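Local coordinates for protein uroporphyrin-III C-methyltransferase (Pseudomonas denitrificans, PDB 1S4D) that catalyses the two successive S-adenosyl-L-methionine-dependent methylations, at C-2 and C-7, that turn uroporphyrinogen III into precorrin-2 on the way to cobalamin and siroheme, at residues Leu136-Ile141 / Pro216-Leu221; Ile168-Ile173 / Gly190-Asn195; Ser177-Met182 / Gly246-Leu251; Asn195-Gly200 / Thr223-Ala228. All blocks are in the same frame, centred on the assembly; numbering follows the deposited sequence.

All four contacts lie around the mixed sheet that contains strands 151-156, 179-183, 241-245, 206-211 and 219-224. Contacts 1 and 3 meet on one face, where Ile-141 CG2 lies 3.8 Å from Val-248 CG2. Their centres are about 14 Å apart. Contacts 2 and 4 are neighbours on helix 189-198. Their centres are about 9 Å apart and they share Asn-195. Contact 2 also reaches contact 3, with Ile-192 CG2 3.7 Å from Met-182 SD. The bound S-adenosyl-L-homocysteine is about 7 Å from the side chain of Gln-218 in contact 1 and about 10 Å from that of Ile-192 in contact 2. Contacts 3 and 4 lie away from the annotated binding residues.

Contact 1: Leu136-Ile141 / Pro216-Leu221; sequences LAYAGI and PQQAVL
Gln-218 CG stands anti to the backbone N (chi1 -180°), and the chain runs on extended (chi2 174°). This carries the amide across to the backbone of Tyr-138 and Ala-139. In Val-220 the CG1 branch takes the place anti to N. CG2 is left beside N and meets the methyl of Ala-139, with Val-220 CG2 3.9 Å from Ala-139 CB. The amide of Gln-218 is probably modelled the wrong way round, so its two ends cannot be told apart with confidence. As modelled, OE1 of Gln-218 is 2.9 Å from O of Tyr-138. With oxygen and nitrogen exchanged, a hydrogen bond to Tyr-138 O is possible.

The 136-141 segment closes helix 131-137 with a Schellman motif. Its two backbone bonds run from N of Ile-141 to O of Leu-136 and from N of Gly-140 to O of Ala-137. Gly-140 carries the positive phi (77°) of the motif. The C-terminal end of this helix is thus laid against strand 219-224, an outermost strand of the mixed sheet within the chain.

Tyr-138 turns its ring away from the strand. Its OH bonds to Asp-26 OD2, and the ring meets that of Trp-257 edge to face. On the second subunit, His-33 packs against Tyr-138. Ala-139 also touches Val-210 of the next strand. The cofactor site is close. The side chain of Gln-218 is about 4 Å from that of Ala-213, and the side chain of Tyr-138 is about 6 Å from that of Pro-24, both of which bind S-adenosyl-L-homocysteine.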
loop_
_atom_site.group_PDB
_atom_site.type_symbol
_atom_site.label_atom_id
_atom_site.label_comp_id
_atom_site.label_asym_id
_atom_site.label_seq_id
_atom_site.Cartn_x
_atom_site.Cartn_y
_atom_site.Cartn_z
ATOM N N LEU B 136 -5.887 1.230 7.777
ATOM C CA LEU B 136 -5.561 1.837 9.058
ATOM C C LEU B 136 -5.786 3.351 9.056
ATOM O O LEU B 136 -6.223 3.919 10.070
ATOM C CB LEU B 136 -4.147 1.455 9.503
ATOM C CG LEU B 136 -3.993 -0.041 9.820
ATOM C CD1 LEU B 136 -2.566 -0.322 10.100
ATOM C CD2 LEU B 136 -4.807 -0.459 11.016
ATOM N N ALA B 137 -5.526 3.986 7.906
ATOM C CA ALA B 137 -5.901 5.386 7.703
ATOM C C ALA B 137 -7.373 5.642 8.020
ATOM O O ALA B 137 -7.718 6.688 8.610
ATOM C CB ALA B 137 -5.582 5.833 6.298
ATOM N N TYR B 138 -8.250 4.707 7.652
ATOM C CA TYR B 138 -9.683 4.940 7.920
ATOM C C TYR B 138 -10.043 4.795 9.404
ATOM O O TYR B 138 -11.162 5.086 9.783
ATOM C CB TYR B 138 -10.597 4.051 7.075
ATOM C CG TYR B 138 -10.915 4.568 5.696
ATOM C CD1 TYR B 138 -9.883 4.857 4.772
ATOM C CD2 TYR B 138 -12.244 4.725 5.286
ATOM C CE1 TYR B 138 -10.177 5.315 3.486
ATOM C CE2 TYR B 138 -12.551 5.174 4.009
ATOM C CZ TYR B 138 -11.515 5.465 3.113
ATOM O OH TYR B 138 -11.830 5.899 1.854
ATOM N N ALA B 139 -9.096 4.349 10.224
ATOM C CA ALA B 139 -9.336 4.192 11.653
ATOM C C ALA B 139 -8.600 5.262 12.422
ATOM O O ALA B 139 -8.614 5.236 13.653
ATOM C CB ALA B 139 -8.903 2.795 12.154
ATOM N N GLY B 140 -7.958 6.180 11.691
ATOM C CA GLY B 140 -7.132 7.225 12.271
ATOM C C GLY B 140 -5.755 6.782 12.746
ATOM O O GLY B 140 -5.149 7.448 13.592
ATOM N N ILE B 141 -5.242 5.684 12.199
ATOM C CA ILE B 141 -3.904 5.219 12.557
ATOM C C ILE B 141 -2.924 5.299 11.385
ATOM O O ILE B 141 -2.982 4.473 10.480
ATOM C CB ILE B 141 -3.949 3.768 13.093
ATOM C CG1 ILE B 141 -4.828 3.686 14.350
ATOM C CG2 ILE B 141 -2.526 3.230 13.331
ATOM C CD1 ILE B 141 -5.247 2.289 14.709
ATOM N N PRO B 216 -18.906 0.550 5.744
ATOM C CA PRO B 216 -19.867 0.985 6.784
ATOM C C PRO B 216 -19.840 0.069 8.022
ATOM O O PRO B 216 -20.233 0.491 9.093
ATOM C CB PRO B 216 -21.217 0.950 6.058
ATOM C CG PRO B 216 -20.838 1.173 4.620
ATOM C CD PRO B 216 -19.564 0.339 4.433
ATOM N N GLN B 217 -19.311 -1.147 7.886
ATOM C CA GLN B 217 -19.215 -2.078 9.016
ATOM C C GLN B 217 -17.934 -1.954 9.834
ATOM O O GLN B 217 -17.697 -2.773 10.704
ATOM C CB GLN B 217 -19.339 -3.528 8.528
ATOM C CG GLN B 217 -20.651 -3.842 7.831
ATOM C CD GLN B 217 -20.683 -3.325 6.411
ATOM O OE1 GLN B 217 -19.677 -3.399 5.701
ATOM N NE2 GLN B 217 -21.825 -2.777 5.998
ATOM N N GLN B 218 -17.093 -0.967 9.566
ATOM C CA GLN B 218 -15.831 -0.842 10.288
ATOM C C GLN B 218 -16.020 -0.797 11.801
ATOM O O GLN B 218 -16.912 -0.113 12.323
ATOM C CB GLN B 218 -15.077 0.399 9.838
ATOM C CG GLN B 218 -13.744 0.626 10.522
ATOM C CD GLN B 218 -13.016 1.783 9.908
ATOM O OE1 GLN B 218 -12.625 2.720 10.600
ATOM N NE2 GLN B 218 -12.837 1.734 8.596
ATOM N N ALA B 219 -15.165 -1.548 12.484
ATOM C CA ALA B 219 -15.159 -1.643 13.927
ATOM C C ALA B 219 -13.716 -1.705 14.390
ATOM O O ALA B 219 -12.880 -2.360 13.754
ATOM C CB ALA B 219 -15.932 -2.873 14.382
ATOM N N VAL B 220 -13.432 -0.996 15.480
ATOM C CA VAL B 220 -12.081 -0.860 15.986
ATOM C C VAL B 220 -12.086 -1.179 17.460
ATOM O O VAL B 220 -12.949 -0.724 18.178
ATOM C CB VAL B 220 -11.523 0.575 15.825
ATOM C CG1 VAL B 220 -10.103 0.658 16.362
ATOM C CG2 VAL B 220 -11.536 1.005 14.401
ATOM N N LEU B 221 -11.110 -1.960 17.896
ATOM C CA LEU B 221 -10.873 -2.204 19.292
ATOM C C LEU B 221 -9.424 -1.838 19.628
ATOM O O LEU B 221 -8.487 -2.353 19.025
ATOM C CB LEU B 221 -11.138 -3.678 19.601
ATOM C CG LEU B 221 -10.483 -4.301 20.851
ATOM C CD1 LEU B 221 -11.150 -3.815 22.171
ATOM C CD2 LEU B 221 -10.446 -5.822 20.765
#

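Contact 2: Ile168-Ile173 / Gly190-Asn195; sequences INWQGI and GAITAN
Trp-170 and Asn-195 form a CH-pi contact. CB of Asn-195 sits over the five-membered ring of Trp-170, 3.8 Å from its centroid and 29° off the ring normal. Asn-195 CG lies anti to its carbonyl carbon (chi1 -76°), which sends the amide on across the same ring.

The polar end of Asn-195 follows. Its OD1 lies over the ring face, displaced toward the rim, 3.1 Å from CD1 of Trp-170. OD1 also comes near NE1, 3.2 Å from Asn-195 OD1 to Trp-170 NE1, but the N-H does not point at it and there is no hydrogen bond. The ring and amide planes are 36° apart. On the opposite face of the indole is CG2 of Ile-168.

The apolar part is at the far end of the six-membered ring. CH2 of Trp-170 is 3.5 Å from CG2 of Ile-192, and the two side chains approach at a slant. Leu-155 and Leu-196 also touch the indole.

Helix 170-176 is the connection between the parallel neighbouring strands 151-156 and 179-183. The contact therefore joins the helix of a beta-alpha-beta crossover to helix 189-198, the next one in the chain, with both helices on one face of the mixed sheet.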
loop_
_atom_site.group_PDB
_atom_site.type_symbol
_atom_site.label_atom_id
_atom_site.label_comp_id
_atom_site.label_asym_id
_atom_site.label_seq_id
_atom_site.Cartn_x
_atom_site.Cartn_y
_atom_site.Cartn_z
ATOM N N ILE B 168 8.900 -17.377 11.014
ATOM C CA ILE B 168 9.068 -15.999 11.326
ATOM C C ILE B 168 9.943 -16.094 12.562
ATOM O O ILE B 168 9.829 -17.051 13.384
ATOM C CB ILE B 168 7.748 -15.317 11.622
ATOM C CG1 ILE B 168 7.005 -15.067 10.303
ATOM C CG2 ILE B 168 7.973 -14.015 12.346
ATOM C CD1 ILE B 168 5.610 -14.523 10.498
ATOM N N ASN B 169 10.908 -15.193 12.567
ATOM C CA ASN B 169 11.788 -15.042 13.681
ATOM C C ASN B 169 11.154 -13.918 14.492
ATOM O O ASN B 169 11.446 -12.734 14.293
ATOM C CB ASN B 169 13.168 -14.674 13.152
ATOM C CG ASN B 169 14.178 -14.459 14.247
ATOM O OD1 ASN B 169 14.053 -14.987 15.340
ATOM N ND2 ASN B 169 15.205 -13.716 13.946
ATOM N N TRP B 170 10.223 -14.294 15.366
ATOM C CA TRP B 170 9.430 -13.322 16.101
ATOM C C TRP B 170 10.254 -12.314 16.921
ATOM O O TRP B 170 9.801 -11.207 17.175
ATOM C CB TRP B 170 8.295 -14.022 16.900
ATOM C CG TRP B 170 7.140 -14.447 15.988
ATOM C CD1 TRP B 170 6.927 -15.704 15.485
ATOM C CD2 TRP B 170 6.082 -13.612 15.445
ATOM N NE1 TRP B 170 5.820 -15.706 14.667
ATOM C CE2 TRP B 170 5.275 -14.443 14.629
ATOM C CE3 TRP B 170 5.721 -12.264 15.586
ATOM C CZ2 TRP B 170 4.143 -13.972 13.949
ATOM C CZ3 TRP B 170 4.580 -11.792 14.906
ATOM C CH2 TRP B 170 3.808 -12.651 14.104
ATOM N N GLN B 171 11.478 -12.660 17.295
ATOM C CA GLN B 171 12.311 -11.748 18.075
ATOM C C GLN B 171 12.890 -10.613 17.203
ATOM O O GLN B 171 12.857 -9.434 17.584
ATOM C CB GLN B 171 13.398 -12.542 18.770
ATOM C CG GLN B 171 14.641 -11.764 19.084
ATOM C CD GLN B 171 14.718 -11.399 20.535
ATOM O OE1 GLN B 171 13.836 -10.694 21.058
ATOM N NE2 GLN B 171 15.777 -11.873 21.212
ATOM N N GLY B 172 13.409 -10.983 16.028
ATOM C CA GLY B 172 13.790 -10.009 15.018
ATOM C C GLY B 172 12.646 -9.066 14.671
ATOM O O GLY B 172 12.824 -7.846 14.567
ATOM N N ILE B 173 11.462 -9.638 14.508
ATOM C CA ILE B 173 10.279 -8.865 14.198
ATOM C C ILE B 173 9.939 -7.915 15.327
ATOM O O ILE B 173 9.589 -6.763 15.065
ATOM C CB ILE B 173 9.102 -9.801 13.782
ATOM C CG1 ILE B 173 8.995 -9.785 12.255
ATOM C CG2 ILE B 173 7.780 -9.339 14.366
ATOM C CD1 ILE B 173 8.875 -11.069 11.661
ATOM N N GLY B 190 -3.487 -15.175 20.027
ATOM C CA GLY B 190 -2.858 -15.647 21.250
ATOM C C GLY B 190 -1.386 -16.010 21.073
ATOM O O GLY B 190 -0.520 -15.464 21.756
ATOM N N ALA B 191 -1.082 -16.910 20.148
ATOM C CA ALA B 191 0.311 -17.321 19.962
ATOM C C ALA B 191 1.183 -16.171 19.456
ATOM O O ALA B 191 2.293 -15.982 19.955
ATOM C CB ALA B 191 0.415 -18.533 19.043
ATOM N N ILE B 192 0.672 -15.393 18.496
ATOM C CA ILE B 192 1.436 -14.296 17.923
ATOM C C ILE B 192 1.777 -13.279 18.989
ATOM O O ILE B 192 2.929 -12.906 19.192
ATOM C CB ILE B 192 0.650 -13.638 16.820
ATOM C CG1 ILE B 192 0.632 -14.549 15.596
ATOM C CG2 ILE B 192 1.241 -12.259 16.487
ATOM C CD1 ILE B 192 -0.542 -14.309 14.714
ATOM N N THR B 193 0.754 -12.863 19.706
ATOM C CA THR B 193 0.902 -11.904 20.767
ATOM C C THR B 193 1.839 -12.389 21.862
ATOM O O THR B 193 2.592 -11.608 22.449
ATOM C CB THR B 193 -0.489 -11.581 21.255
ATOM O OG1 THR B 193 -0.756 -10.198 20.981
ATOM C CG2 THR B 193 -0.615 -11.731 22.710
ATOM N N ALA B 194 1.837 -13.682 22.140
ATOM C CA ALA B 194 2.818 -14.193 23.097
ATOM C C ALA B 194 4.256 -14.208 22.482
ATOM O O ALA B 194 5.246 -13.984 23.208
ATOM C CB ALA B 194 2.402 -15.557 23.616
ATOM N N ASN B 195 4.365 -14.440 21.161
ATOM C CA ASN B 195 5.669 -14.410 20.501
ATOM C C ASN B 195 6.295 -13.040 20.698
ATOM O O ASN B 195 7.424 -12.915 21.169
ATOM C CB ASN B 195 5.570 -14.711 19.013
ATOM C CG ASN B 195 5.345 -16.205 18.697
ATOM O OD1 ASN B 195 4.883 -16.537 17.598
ATOM N ND2 ASN B 195 5.664 -17.089 19.623
#

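Contact 3: Ser177-Met182 / Gly246-Leu251; sequences SPVIVM and GEVVRL
Pro-178 comes first, and its carbonyl oxygen lies on the side of Gly-246. O of Pro-178 is 4.3 Å from CA of Gly-246. This is a loose approach, and the same oxygen accepts a hydrogen bond from Arg-201 NH2. Gly-246 has a positive phi of 120° and no side chain, so the backbones come close here. CA of Val-179 is 4.9 Å from CA of Gly-246.

Val-179 makes the apolar contact. Its CG2 is 3.5 Å from CG2 of Val-248, and its CG1 is 3.9 Å from the same Val-248 methyl. In Val-248 this CG2 sits between the backbone N and the carbonyl carbon (chi1 -74°), which points it at the fork of Val-179. The two side chains cross at about a right angle. Val-152 and Val-244 flank Val-179 on the neighbouring strands.

From Ile-180 onward the strand leaves the 246-251 segment. Ile-180 and Met-182 make backbone bonds to Val-245 and Val-243 of antiparallel strand 241-245. Val-181 pairs on its other side with strand 151-156.

The second segment is held in shape by its own bonds. N of Val-249 bonds to O of Gly-246, N of Arg-250 to O of Glu-247, and N of Leu-251 to O of Val-248. NE of Arg-250 forms a salt bridge with OE2 of Glu-247 at 2.7 Å. The carboxylate oxygen lies in the guanidinium plane and is met on its syn side. The arrangement is that of a 3-10 turn that follows a sheet strand, folding back over the start of its antiparallel neighbour.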
loop_
_atom_site.group_PDB
_atom_site.type_symbol
_atom_site.label_atom_id
_atom_site.label_comp_id
_atom_site.label_asym_id
_atom_site.label_seq_id
_atom_site.Cartn_x
_atom_site.Cartn_y
_atom_site.Cartn_z
ATOM N N SER B 177 11.000 -3.076 14.088
ATOM C CA SER B 177 10.247 -1.821 13.965
ATOM C C SER B 177 9.392 -1.568 15.202
ATOM O O SER B 177 8.886 -2.509 15.805
ATOM C CB SER B 177 9.292 -1.841 12.791
ATOM O OG SER B 177 9.790 -2.589 11.722
ATOM N N PRO B 178 9.258 -0.288 15.567
ATOM C CA PRO B 178 8.367 0.061 16.659
ATOM C C PRO B 178 6.954 -0.320 16.230
ATOM O O PRO B 178 6.371 -1.103 17.008
ATOM C CB PRO B 178 8.589 1.551 16.869
ATOM C CG PRO B 178 9.414 1.999 15.837
ATOM C CD PRO B 178 9.938 0.877 14.995
ATOM N N VAL B 179 6.507 -0.063 14.996
ATOM C CA VAL B 179 5.166 -0.506 14.561
ATOM C C VAL B 179 5.128 -1.832 13.793
ATOM O O VAL B 179 5.970 -2.068 12.929
ATOM C CB VAL B 179 4.461 0.601 13.746
ATOM C CG1 VAL B 179 3.096 0.123 13.215
ATOM C CG2 VAL B 179 4.313 1.853 14.630
ATOM N N ILE B 180 4.192 -2.732 14.156
ATOM C CA ILE B 180 3.989 -3.985 13.414
ATOM C C ILE B 180 2.566 -3.989 12.913
ATOM O O ILE B 180 1.642 -3.653 13.667
ATOM C CB ILE B 180 4.162 -5.254 14.309
ATOM C CG1 ILE B 180 5.362 -5.156 15.275
ATOM C CG2 ILE B 180 4.212 -6.507 13.458
ATOM C CD1 ILE B 180 6.642 -5.256 14.644
ATOM N N VAL B 181 2.387 -4.385 11.657
ATOM C CA VAL B 181 1.068 -4.419 11.052
ATOM C C VAL B 181 0.801 -5.839 10.570
ATOM O O VAL B 181 1.547 -6.386 9.745
ATOM C CB VAL B 181 0.954 -3.422 9.871
ATOM C CG1 VAL B 181 -0.369 -3.653 9.072
ATOM C CG2 VAL B 181 1.154 -1.951 10.349
ATOM N N MET B 182 -0.260 -6.443 11.077
ATOM C CA MET B 182 -0.423 -7.867 10.890
ATOM C C MET B 182 -1.701 -8.196 10.140
ATOM O O MET B 182 -2.781 -7.730 10.520
ATOM C CB MET B 182 -0.375 -8.576 12.242
ATOM C CG MET B 182 0.706 -8.043 13.150
ATOM S SD MET B 182 1.109 -9.227 14.410
ATOM C CE MET B 182 -0.230 -8.958 15.607
ATOM N N GLY B 246 1.773 -0.833 18.426
ATOM C CA GLY B 246 2.661 0.293 18.661
ATOM C C GLY B 246 2.060 1.672 18.812
ATOM O O GLY B 246 0.852 1.886 18.708
ATOM N N GLU B 247 2.926 2.643 19.037
ATOM C CA GLU B 247 2.489 3.929 19.578
ATOM C C GLU B 247 1.568 4.689 18.650
ATOM O O GLU B 247 0.755 5.489 19.121
ATOM C CB GLU B 247 3.693 4.781 20.022
ATOM C CG GLU B 247 4.436 4.217 21.235
ATOM C CD GLU B 247 3.561 4.084 22.477
ATOM O OE1 GLU B 247 3.661 3.031 23.145
ATOM O OE2 GLU B 247 2.790 5.032 22.800
ATOM N N VAL B 248 1.680 4.437 17.345
ATOM C CA VAL B 248 0.753 5.032 16.382
ATOM C C VAL B 248 -0.714 4.766 16.723
ATOM O O VAL B 248 -1.584 5.555 16.343
ATOM C CB VAL B 248 0.991 4.583 14.917
ATOM C CG1 VAL B 248 2.250 5.241 14.328
ATOM C CG2 VAL B 248 1.014 3.051 14.782
ATOM N N VAL B 249 -0.993 3.666 17.427
ATOM C CA VAL B 249 -2.358 3.371 17.861
ATOM C C VAL B 249 -2.916 4.501 18.735
ATOM O O VAL B 249 -4.117 4.747 18.748
ATOM C CB VAL B 249 -2.441 2.018 18.617
ATOM C CG1 VAL B 249 -3.795 1.823 19.316
ATOM C CG2 VAL B 249 -2.149 0.865 17.681
ATOM N N ARG B 250 -2.044 5.203 19.441
ATOM C CA ARG B 250 -2.476 6.291 20.315
ATOM C C ARG B 250 -3.001 7.483 19.544
ATOM O O ARG B 250 -3.750 8.271 20.090
ATOM C CB ARG B 250 -1.335 6.759 21.210
ATOM C CG ARG B 250 -0.939 5.772 22.280
ATOM C CD ARG B 250 -0.187 6.410 23.430
ATOM N NE ARG B 250 0.521 5.397 24.195
ATOM C CZ ARG B 250 -0.000 4.723 25.209
ATOM N NH1 ARG B 250 0.727 3.806 25.833
ATOM N NH2 ARG B 250 -1.237 4.960 25.602
ATOM N N LEU B 251 -2.610 7.615 18.279
ATOM C CA LEU B 251 -3.050 8.739 17.466
ATOM C C LEU B 251 -4.488 8.614 16.963
ATOM O O LEU B 251 -5.035 9.586 16.431
ATOM C CB LEU B 251 -2.129 8.942 16.271
ATOM C CG LEU B 251 -0.733 9.522 16.479
ATOM C CD1 LEU B 251 0.060 9.235 15.211
ATOM C CD2 LEU B 251 -0.751 11.016 16.805
#

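Contact 4: Asn195-Gly200 / Thr223-Ala228; sequences NLIAGG and TTLARA
The last turn of helix 189-198 meets the start of helix 225-235 through Leu-196, Ile-197, Leu-225 and Ala-226. No hydrogen bond crosses between the segments, and the contact is apolar.

Leu-225 has CG anti to its carbonyl carbon (chi1 -78°). This torsion turns the branches of the leucine toward helix 189-198, and CD2 is the one that meets Leu-196. CD2 of Leu-225 is 4.0 Å from CD2 of Leu-196, and the two side chains cross at about a right angle. Ile-197 instead runs past Leu-225 in the opposite direction. Its CD1 is 4.1 Å from CB of Leu-225. The same methyl then rests on the backbone of the second helix, 3.9 Å from N of Ala-226. CB of Ala-226 is a little farther off, 4.4 Å from CD1 of Ile-197.

Leu-196 is buried and also touches Ile-173 of helix 170-176. Leu-225 also touches Val-207 of the sheet. Ile-197 and Ala-226 lie nearer the solvent, at the outer margin of the contact.

Each helix end has its own signal. Gly-200 ends helix 189-198 with a positive phi (107°) in a Schellman motif. Thr-224 is the N-cap of the second helix. Its OG1 accepts a weak bond from N of Arg-227, at 3.4 Å. The guanidinium of Arg-227 forms a salt bridge with Asp-231, one turn on.

Between the two helices the chain forms the antiparallel pair of strands 206-211 and 219-224. The contact thus brings together the helices that precede and follow a beta hairpin at the edge of the mixed sheet of this alpha/beta fold.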
loop_
_atom_site.group_PDB
_atom_site.type_symbol
_atom_site.label_atom_id
_atom_site.label_comp_id
_atom_site.label_asym_id
_atom_site.label_seq_id
_atom_site.Cartn_x
_atom_site.Cartn_y
_atom_site.Cartn_z
ATOM N N ASN B 195 4.365 -14.440 21.161
ATOM C CA ASN B 195 5.669 -14.410 20.501
ATOM C C ASN B 195 6.295 -13.040 20.698
ATOM O O ASN B 195 7.424 -12.915 21.169
ATOM C CB ASN B 195 5.570 -14.711 19.013
ATOM C CG ASN B 195 5.345 -16.205 18.697
ATOM O OD1 ASN B 195 4.883 -16.537 17.598
ATOM N ND2 ASN B 195 5.664 -17.089 19.623
ATOM N N LEU B 196 5.527 -12.011 20.388
ATOM C CA LEU B 196 5.988 -10.651 20.501
ATOM C C LEU B 196 6.408 -10.316 21.928
ATOM O O LEU B 196 7.440 -9.672 22.127
ATOM C CB LEU B 196 4.868 -9.718 20.054
ATOM C CG LEU B 196 4.810 -9.038 18.685
ATOM C CD1 LEU B 196 5.840 -9.573 17.651
ATOM C CD2 LEU B 196 3.366 -9.022 18.144
ATOM N N ILE B 197 5.619 -10.730 22.920
ATOM C CA ILE B 197 5.977 -10.461 24.319
ATOM C C ILE B 197 7.275 -11.209 24.731
ATOM O O ILE B 197 8.094 -10.676 25.479
ATOM C CB ILE B 197 4.778 -10.785 25.311
ATOM C CG1 ILE B 197 3.582 -9.839 25.061
ATOM C CG2 ILE B 197 5.237 -10.762 26.810
ATOM C CD1 ILE B 197 2.259 -10.263 25.716
ATOM N N ALA B 198 7.449 -12.444 24.257
ATOM C CA ALA B 198 8.671 -13.210 24.524
ATOM C C ALA B 198 9.852 -12.494 23.854
ATOM O O ALA B 198 10.999 -12.579 24.313
ATOM C CB ALA B 198 8.536 -14.644 24.016
ATOM N N GLY B 199 9.531 -11.751 22.790
ATOM C CA GLY B 199 10.500 -10.991 22.041
ATOM C C GLY B 199 10.849 -9.633 22.604
ATOM O O GLY B 199 11.601 -8.899 21.981
ATOM N N GLY B 200 10.307 -9.260 23.747
ATOM C CA GLY B 200 10.754 -8.028 24.389
ATOM C C GLY B 200 9.783 -6.865 24.332
ATOM O O GLY B 200 9.992 -5.811 24.944
ATOM N N THR B 223 -6.659 -1.830 22.810
ATOM C CA THR B 223 -6.277 -2.875 23.728
ATOM C C THR B 223 -4.751 -2.826 23.907
ATOM O O THR B 223 -4.106 -1.857 23.508
ATOM C CB THR B 223 -6.814 -4.256 23.258
ATOM O OG1 THR B 223 -6.742 -5.149 24.382
ATOM C CG2 THR B 223 -5.923 -4.929 22.218
ATOM N N THR B 224 -4.155 -3.902 24.420
ATOM C CA THR B 224 -2.711 -4.024 24.572
ATOM C C THR B 224 -2.318 -5.428 24.164
ATOM O O THR B 224 -3.201 -6.262 23.931
ATOM C CB THR B 224 -2.291 -3.781 26.026
ATOM O OG1 THR B 224 -2.935 -4.752 26.868
ATOM C CG2 THR B 224 -2.773 -2.420 26.522
ATOM N N LEU B 225 -1.010 -5.703 24.079
ATOM C CA LEU B 225 -0.532 -7.032 23.664
ATOM C C LEU B 225 -1.011 -8.135 24.629
ATOM O O LEU B 225 -1.543 -9.168 24.204
ATOM C CB LEU B 225 0.997 -7.064 23.543
ATOM C CG LEU B 225 1.679 -6.463 22.302
ATOM C CD1 LEU B 225 3.200 -6.462 22.479
ATOM C CD2 LEU B 225 1.273 -7.133 20.980
ATOM N N ALA B 226 -0.839 -7.909 25.932
ATOM C CA ALA B 226 -1.257 -8.898 26.905
ATOM C C ALA B 226 -2.757 -9.141 26.782
ATOM O O ALA B 226 -3.175 -10.287 26.719
ATOM C CB ALA B 226 -0.895 -8.467 28.289
ATOM N N ARG B 227 -3.560 -8.077 26.723
ATOM C CA ARG B 227 -5.017 -8.226 26.744
ATOM C C ARG B 227 -5.642 -8.531 25.387
ATOM O O ARG B 227 -6.842 -8.795 25.313
ATOM C CB ARG B 227 -5.678 -6.967 27.291
ATOM C CG ARG B 227 -5.531 -6.774 28.791
ATOM C CD ARG B 227 -5.455 -5.315 29.212
ATOM N NE ARG B 227 -6.239 -4.462 28.322
ATOM C CZ ARG B 227 -7.525 -4.173 28.500
ATOM N NH1 ARG B 227 -8.160 -3.388 27.623
ATOM N NH2 ARG B 227 -8.179 -4.671 29.558
ATOM N N ALA B 228 -4.847 -8.484 24.321
ATOM C CA ALA B 228 -5.393 -8.536 22.969
ATOM C C ALA B 228 -6.273 -9.760 22.708
ATOM O O ALA B 228 -7.403 -9.640 22.200
ATOM C CB ALA B 228 -4.285 -8.453 21.956
#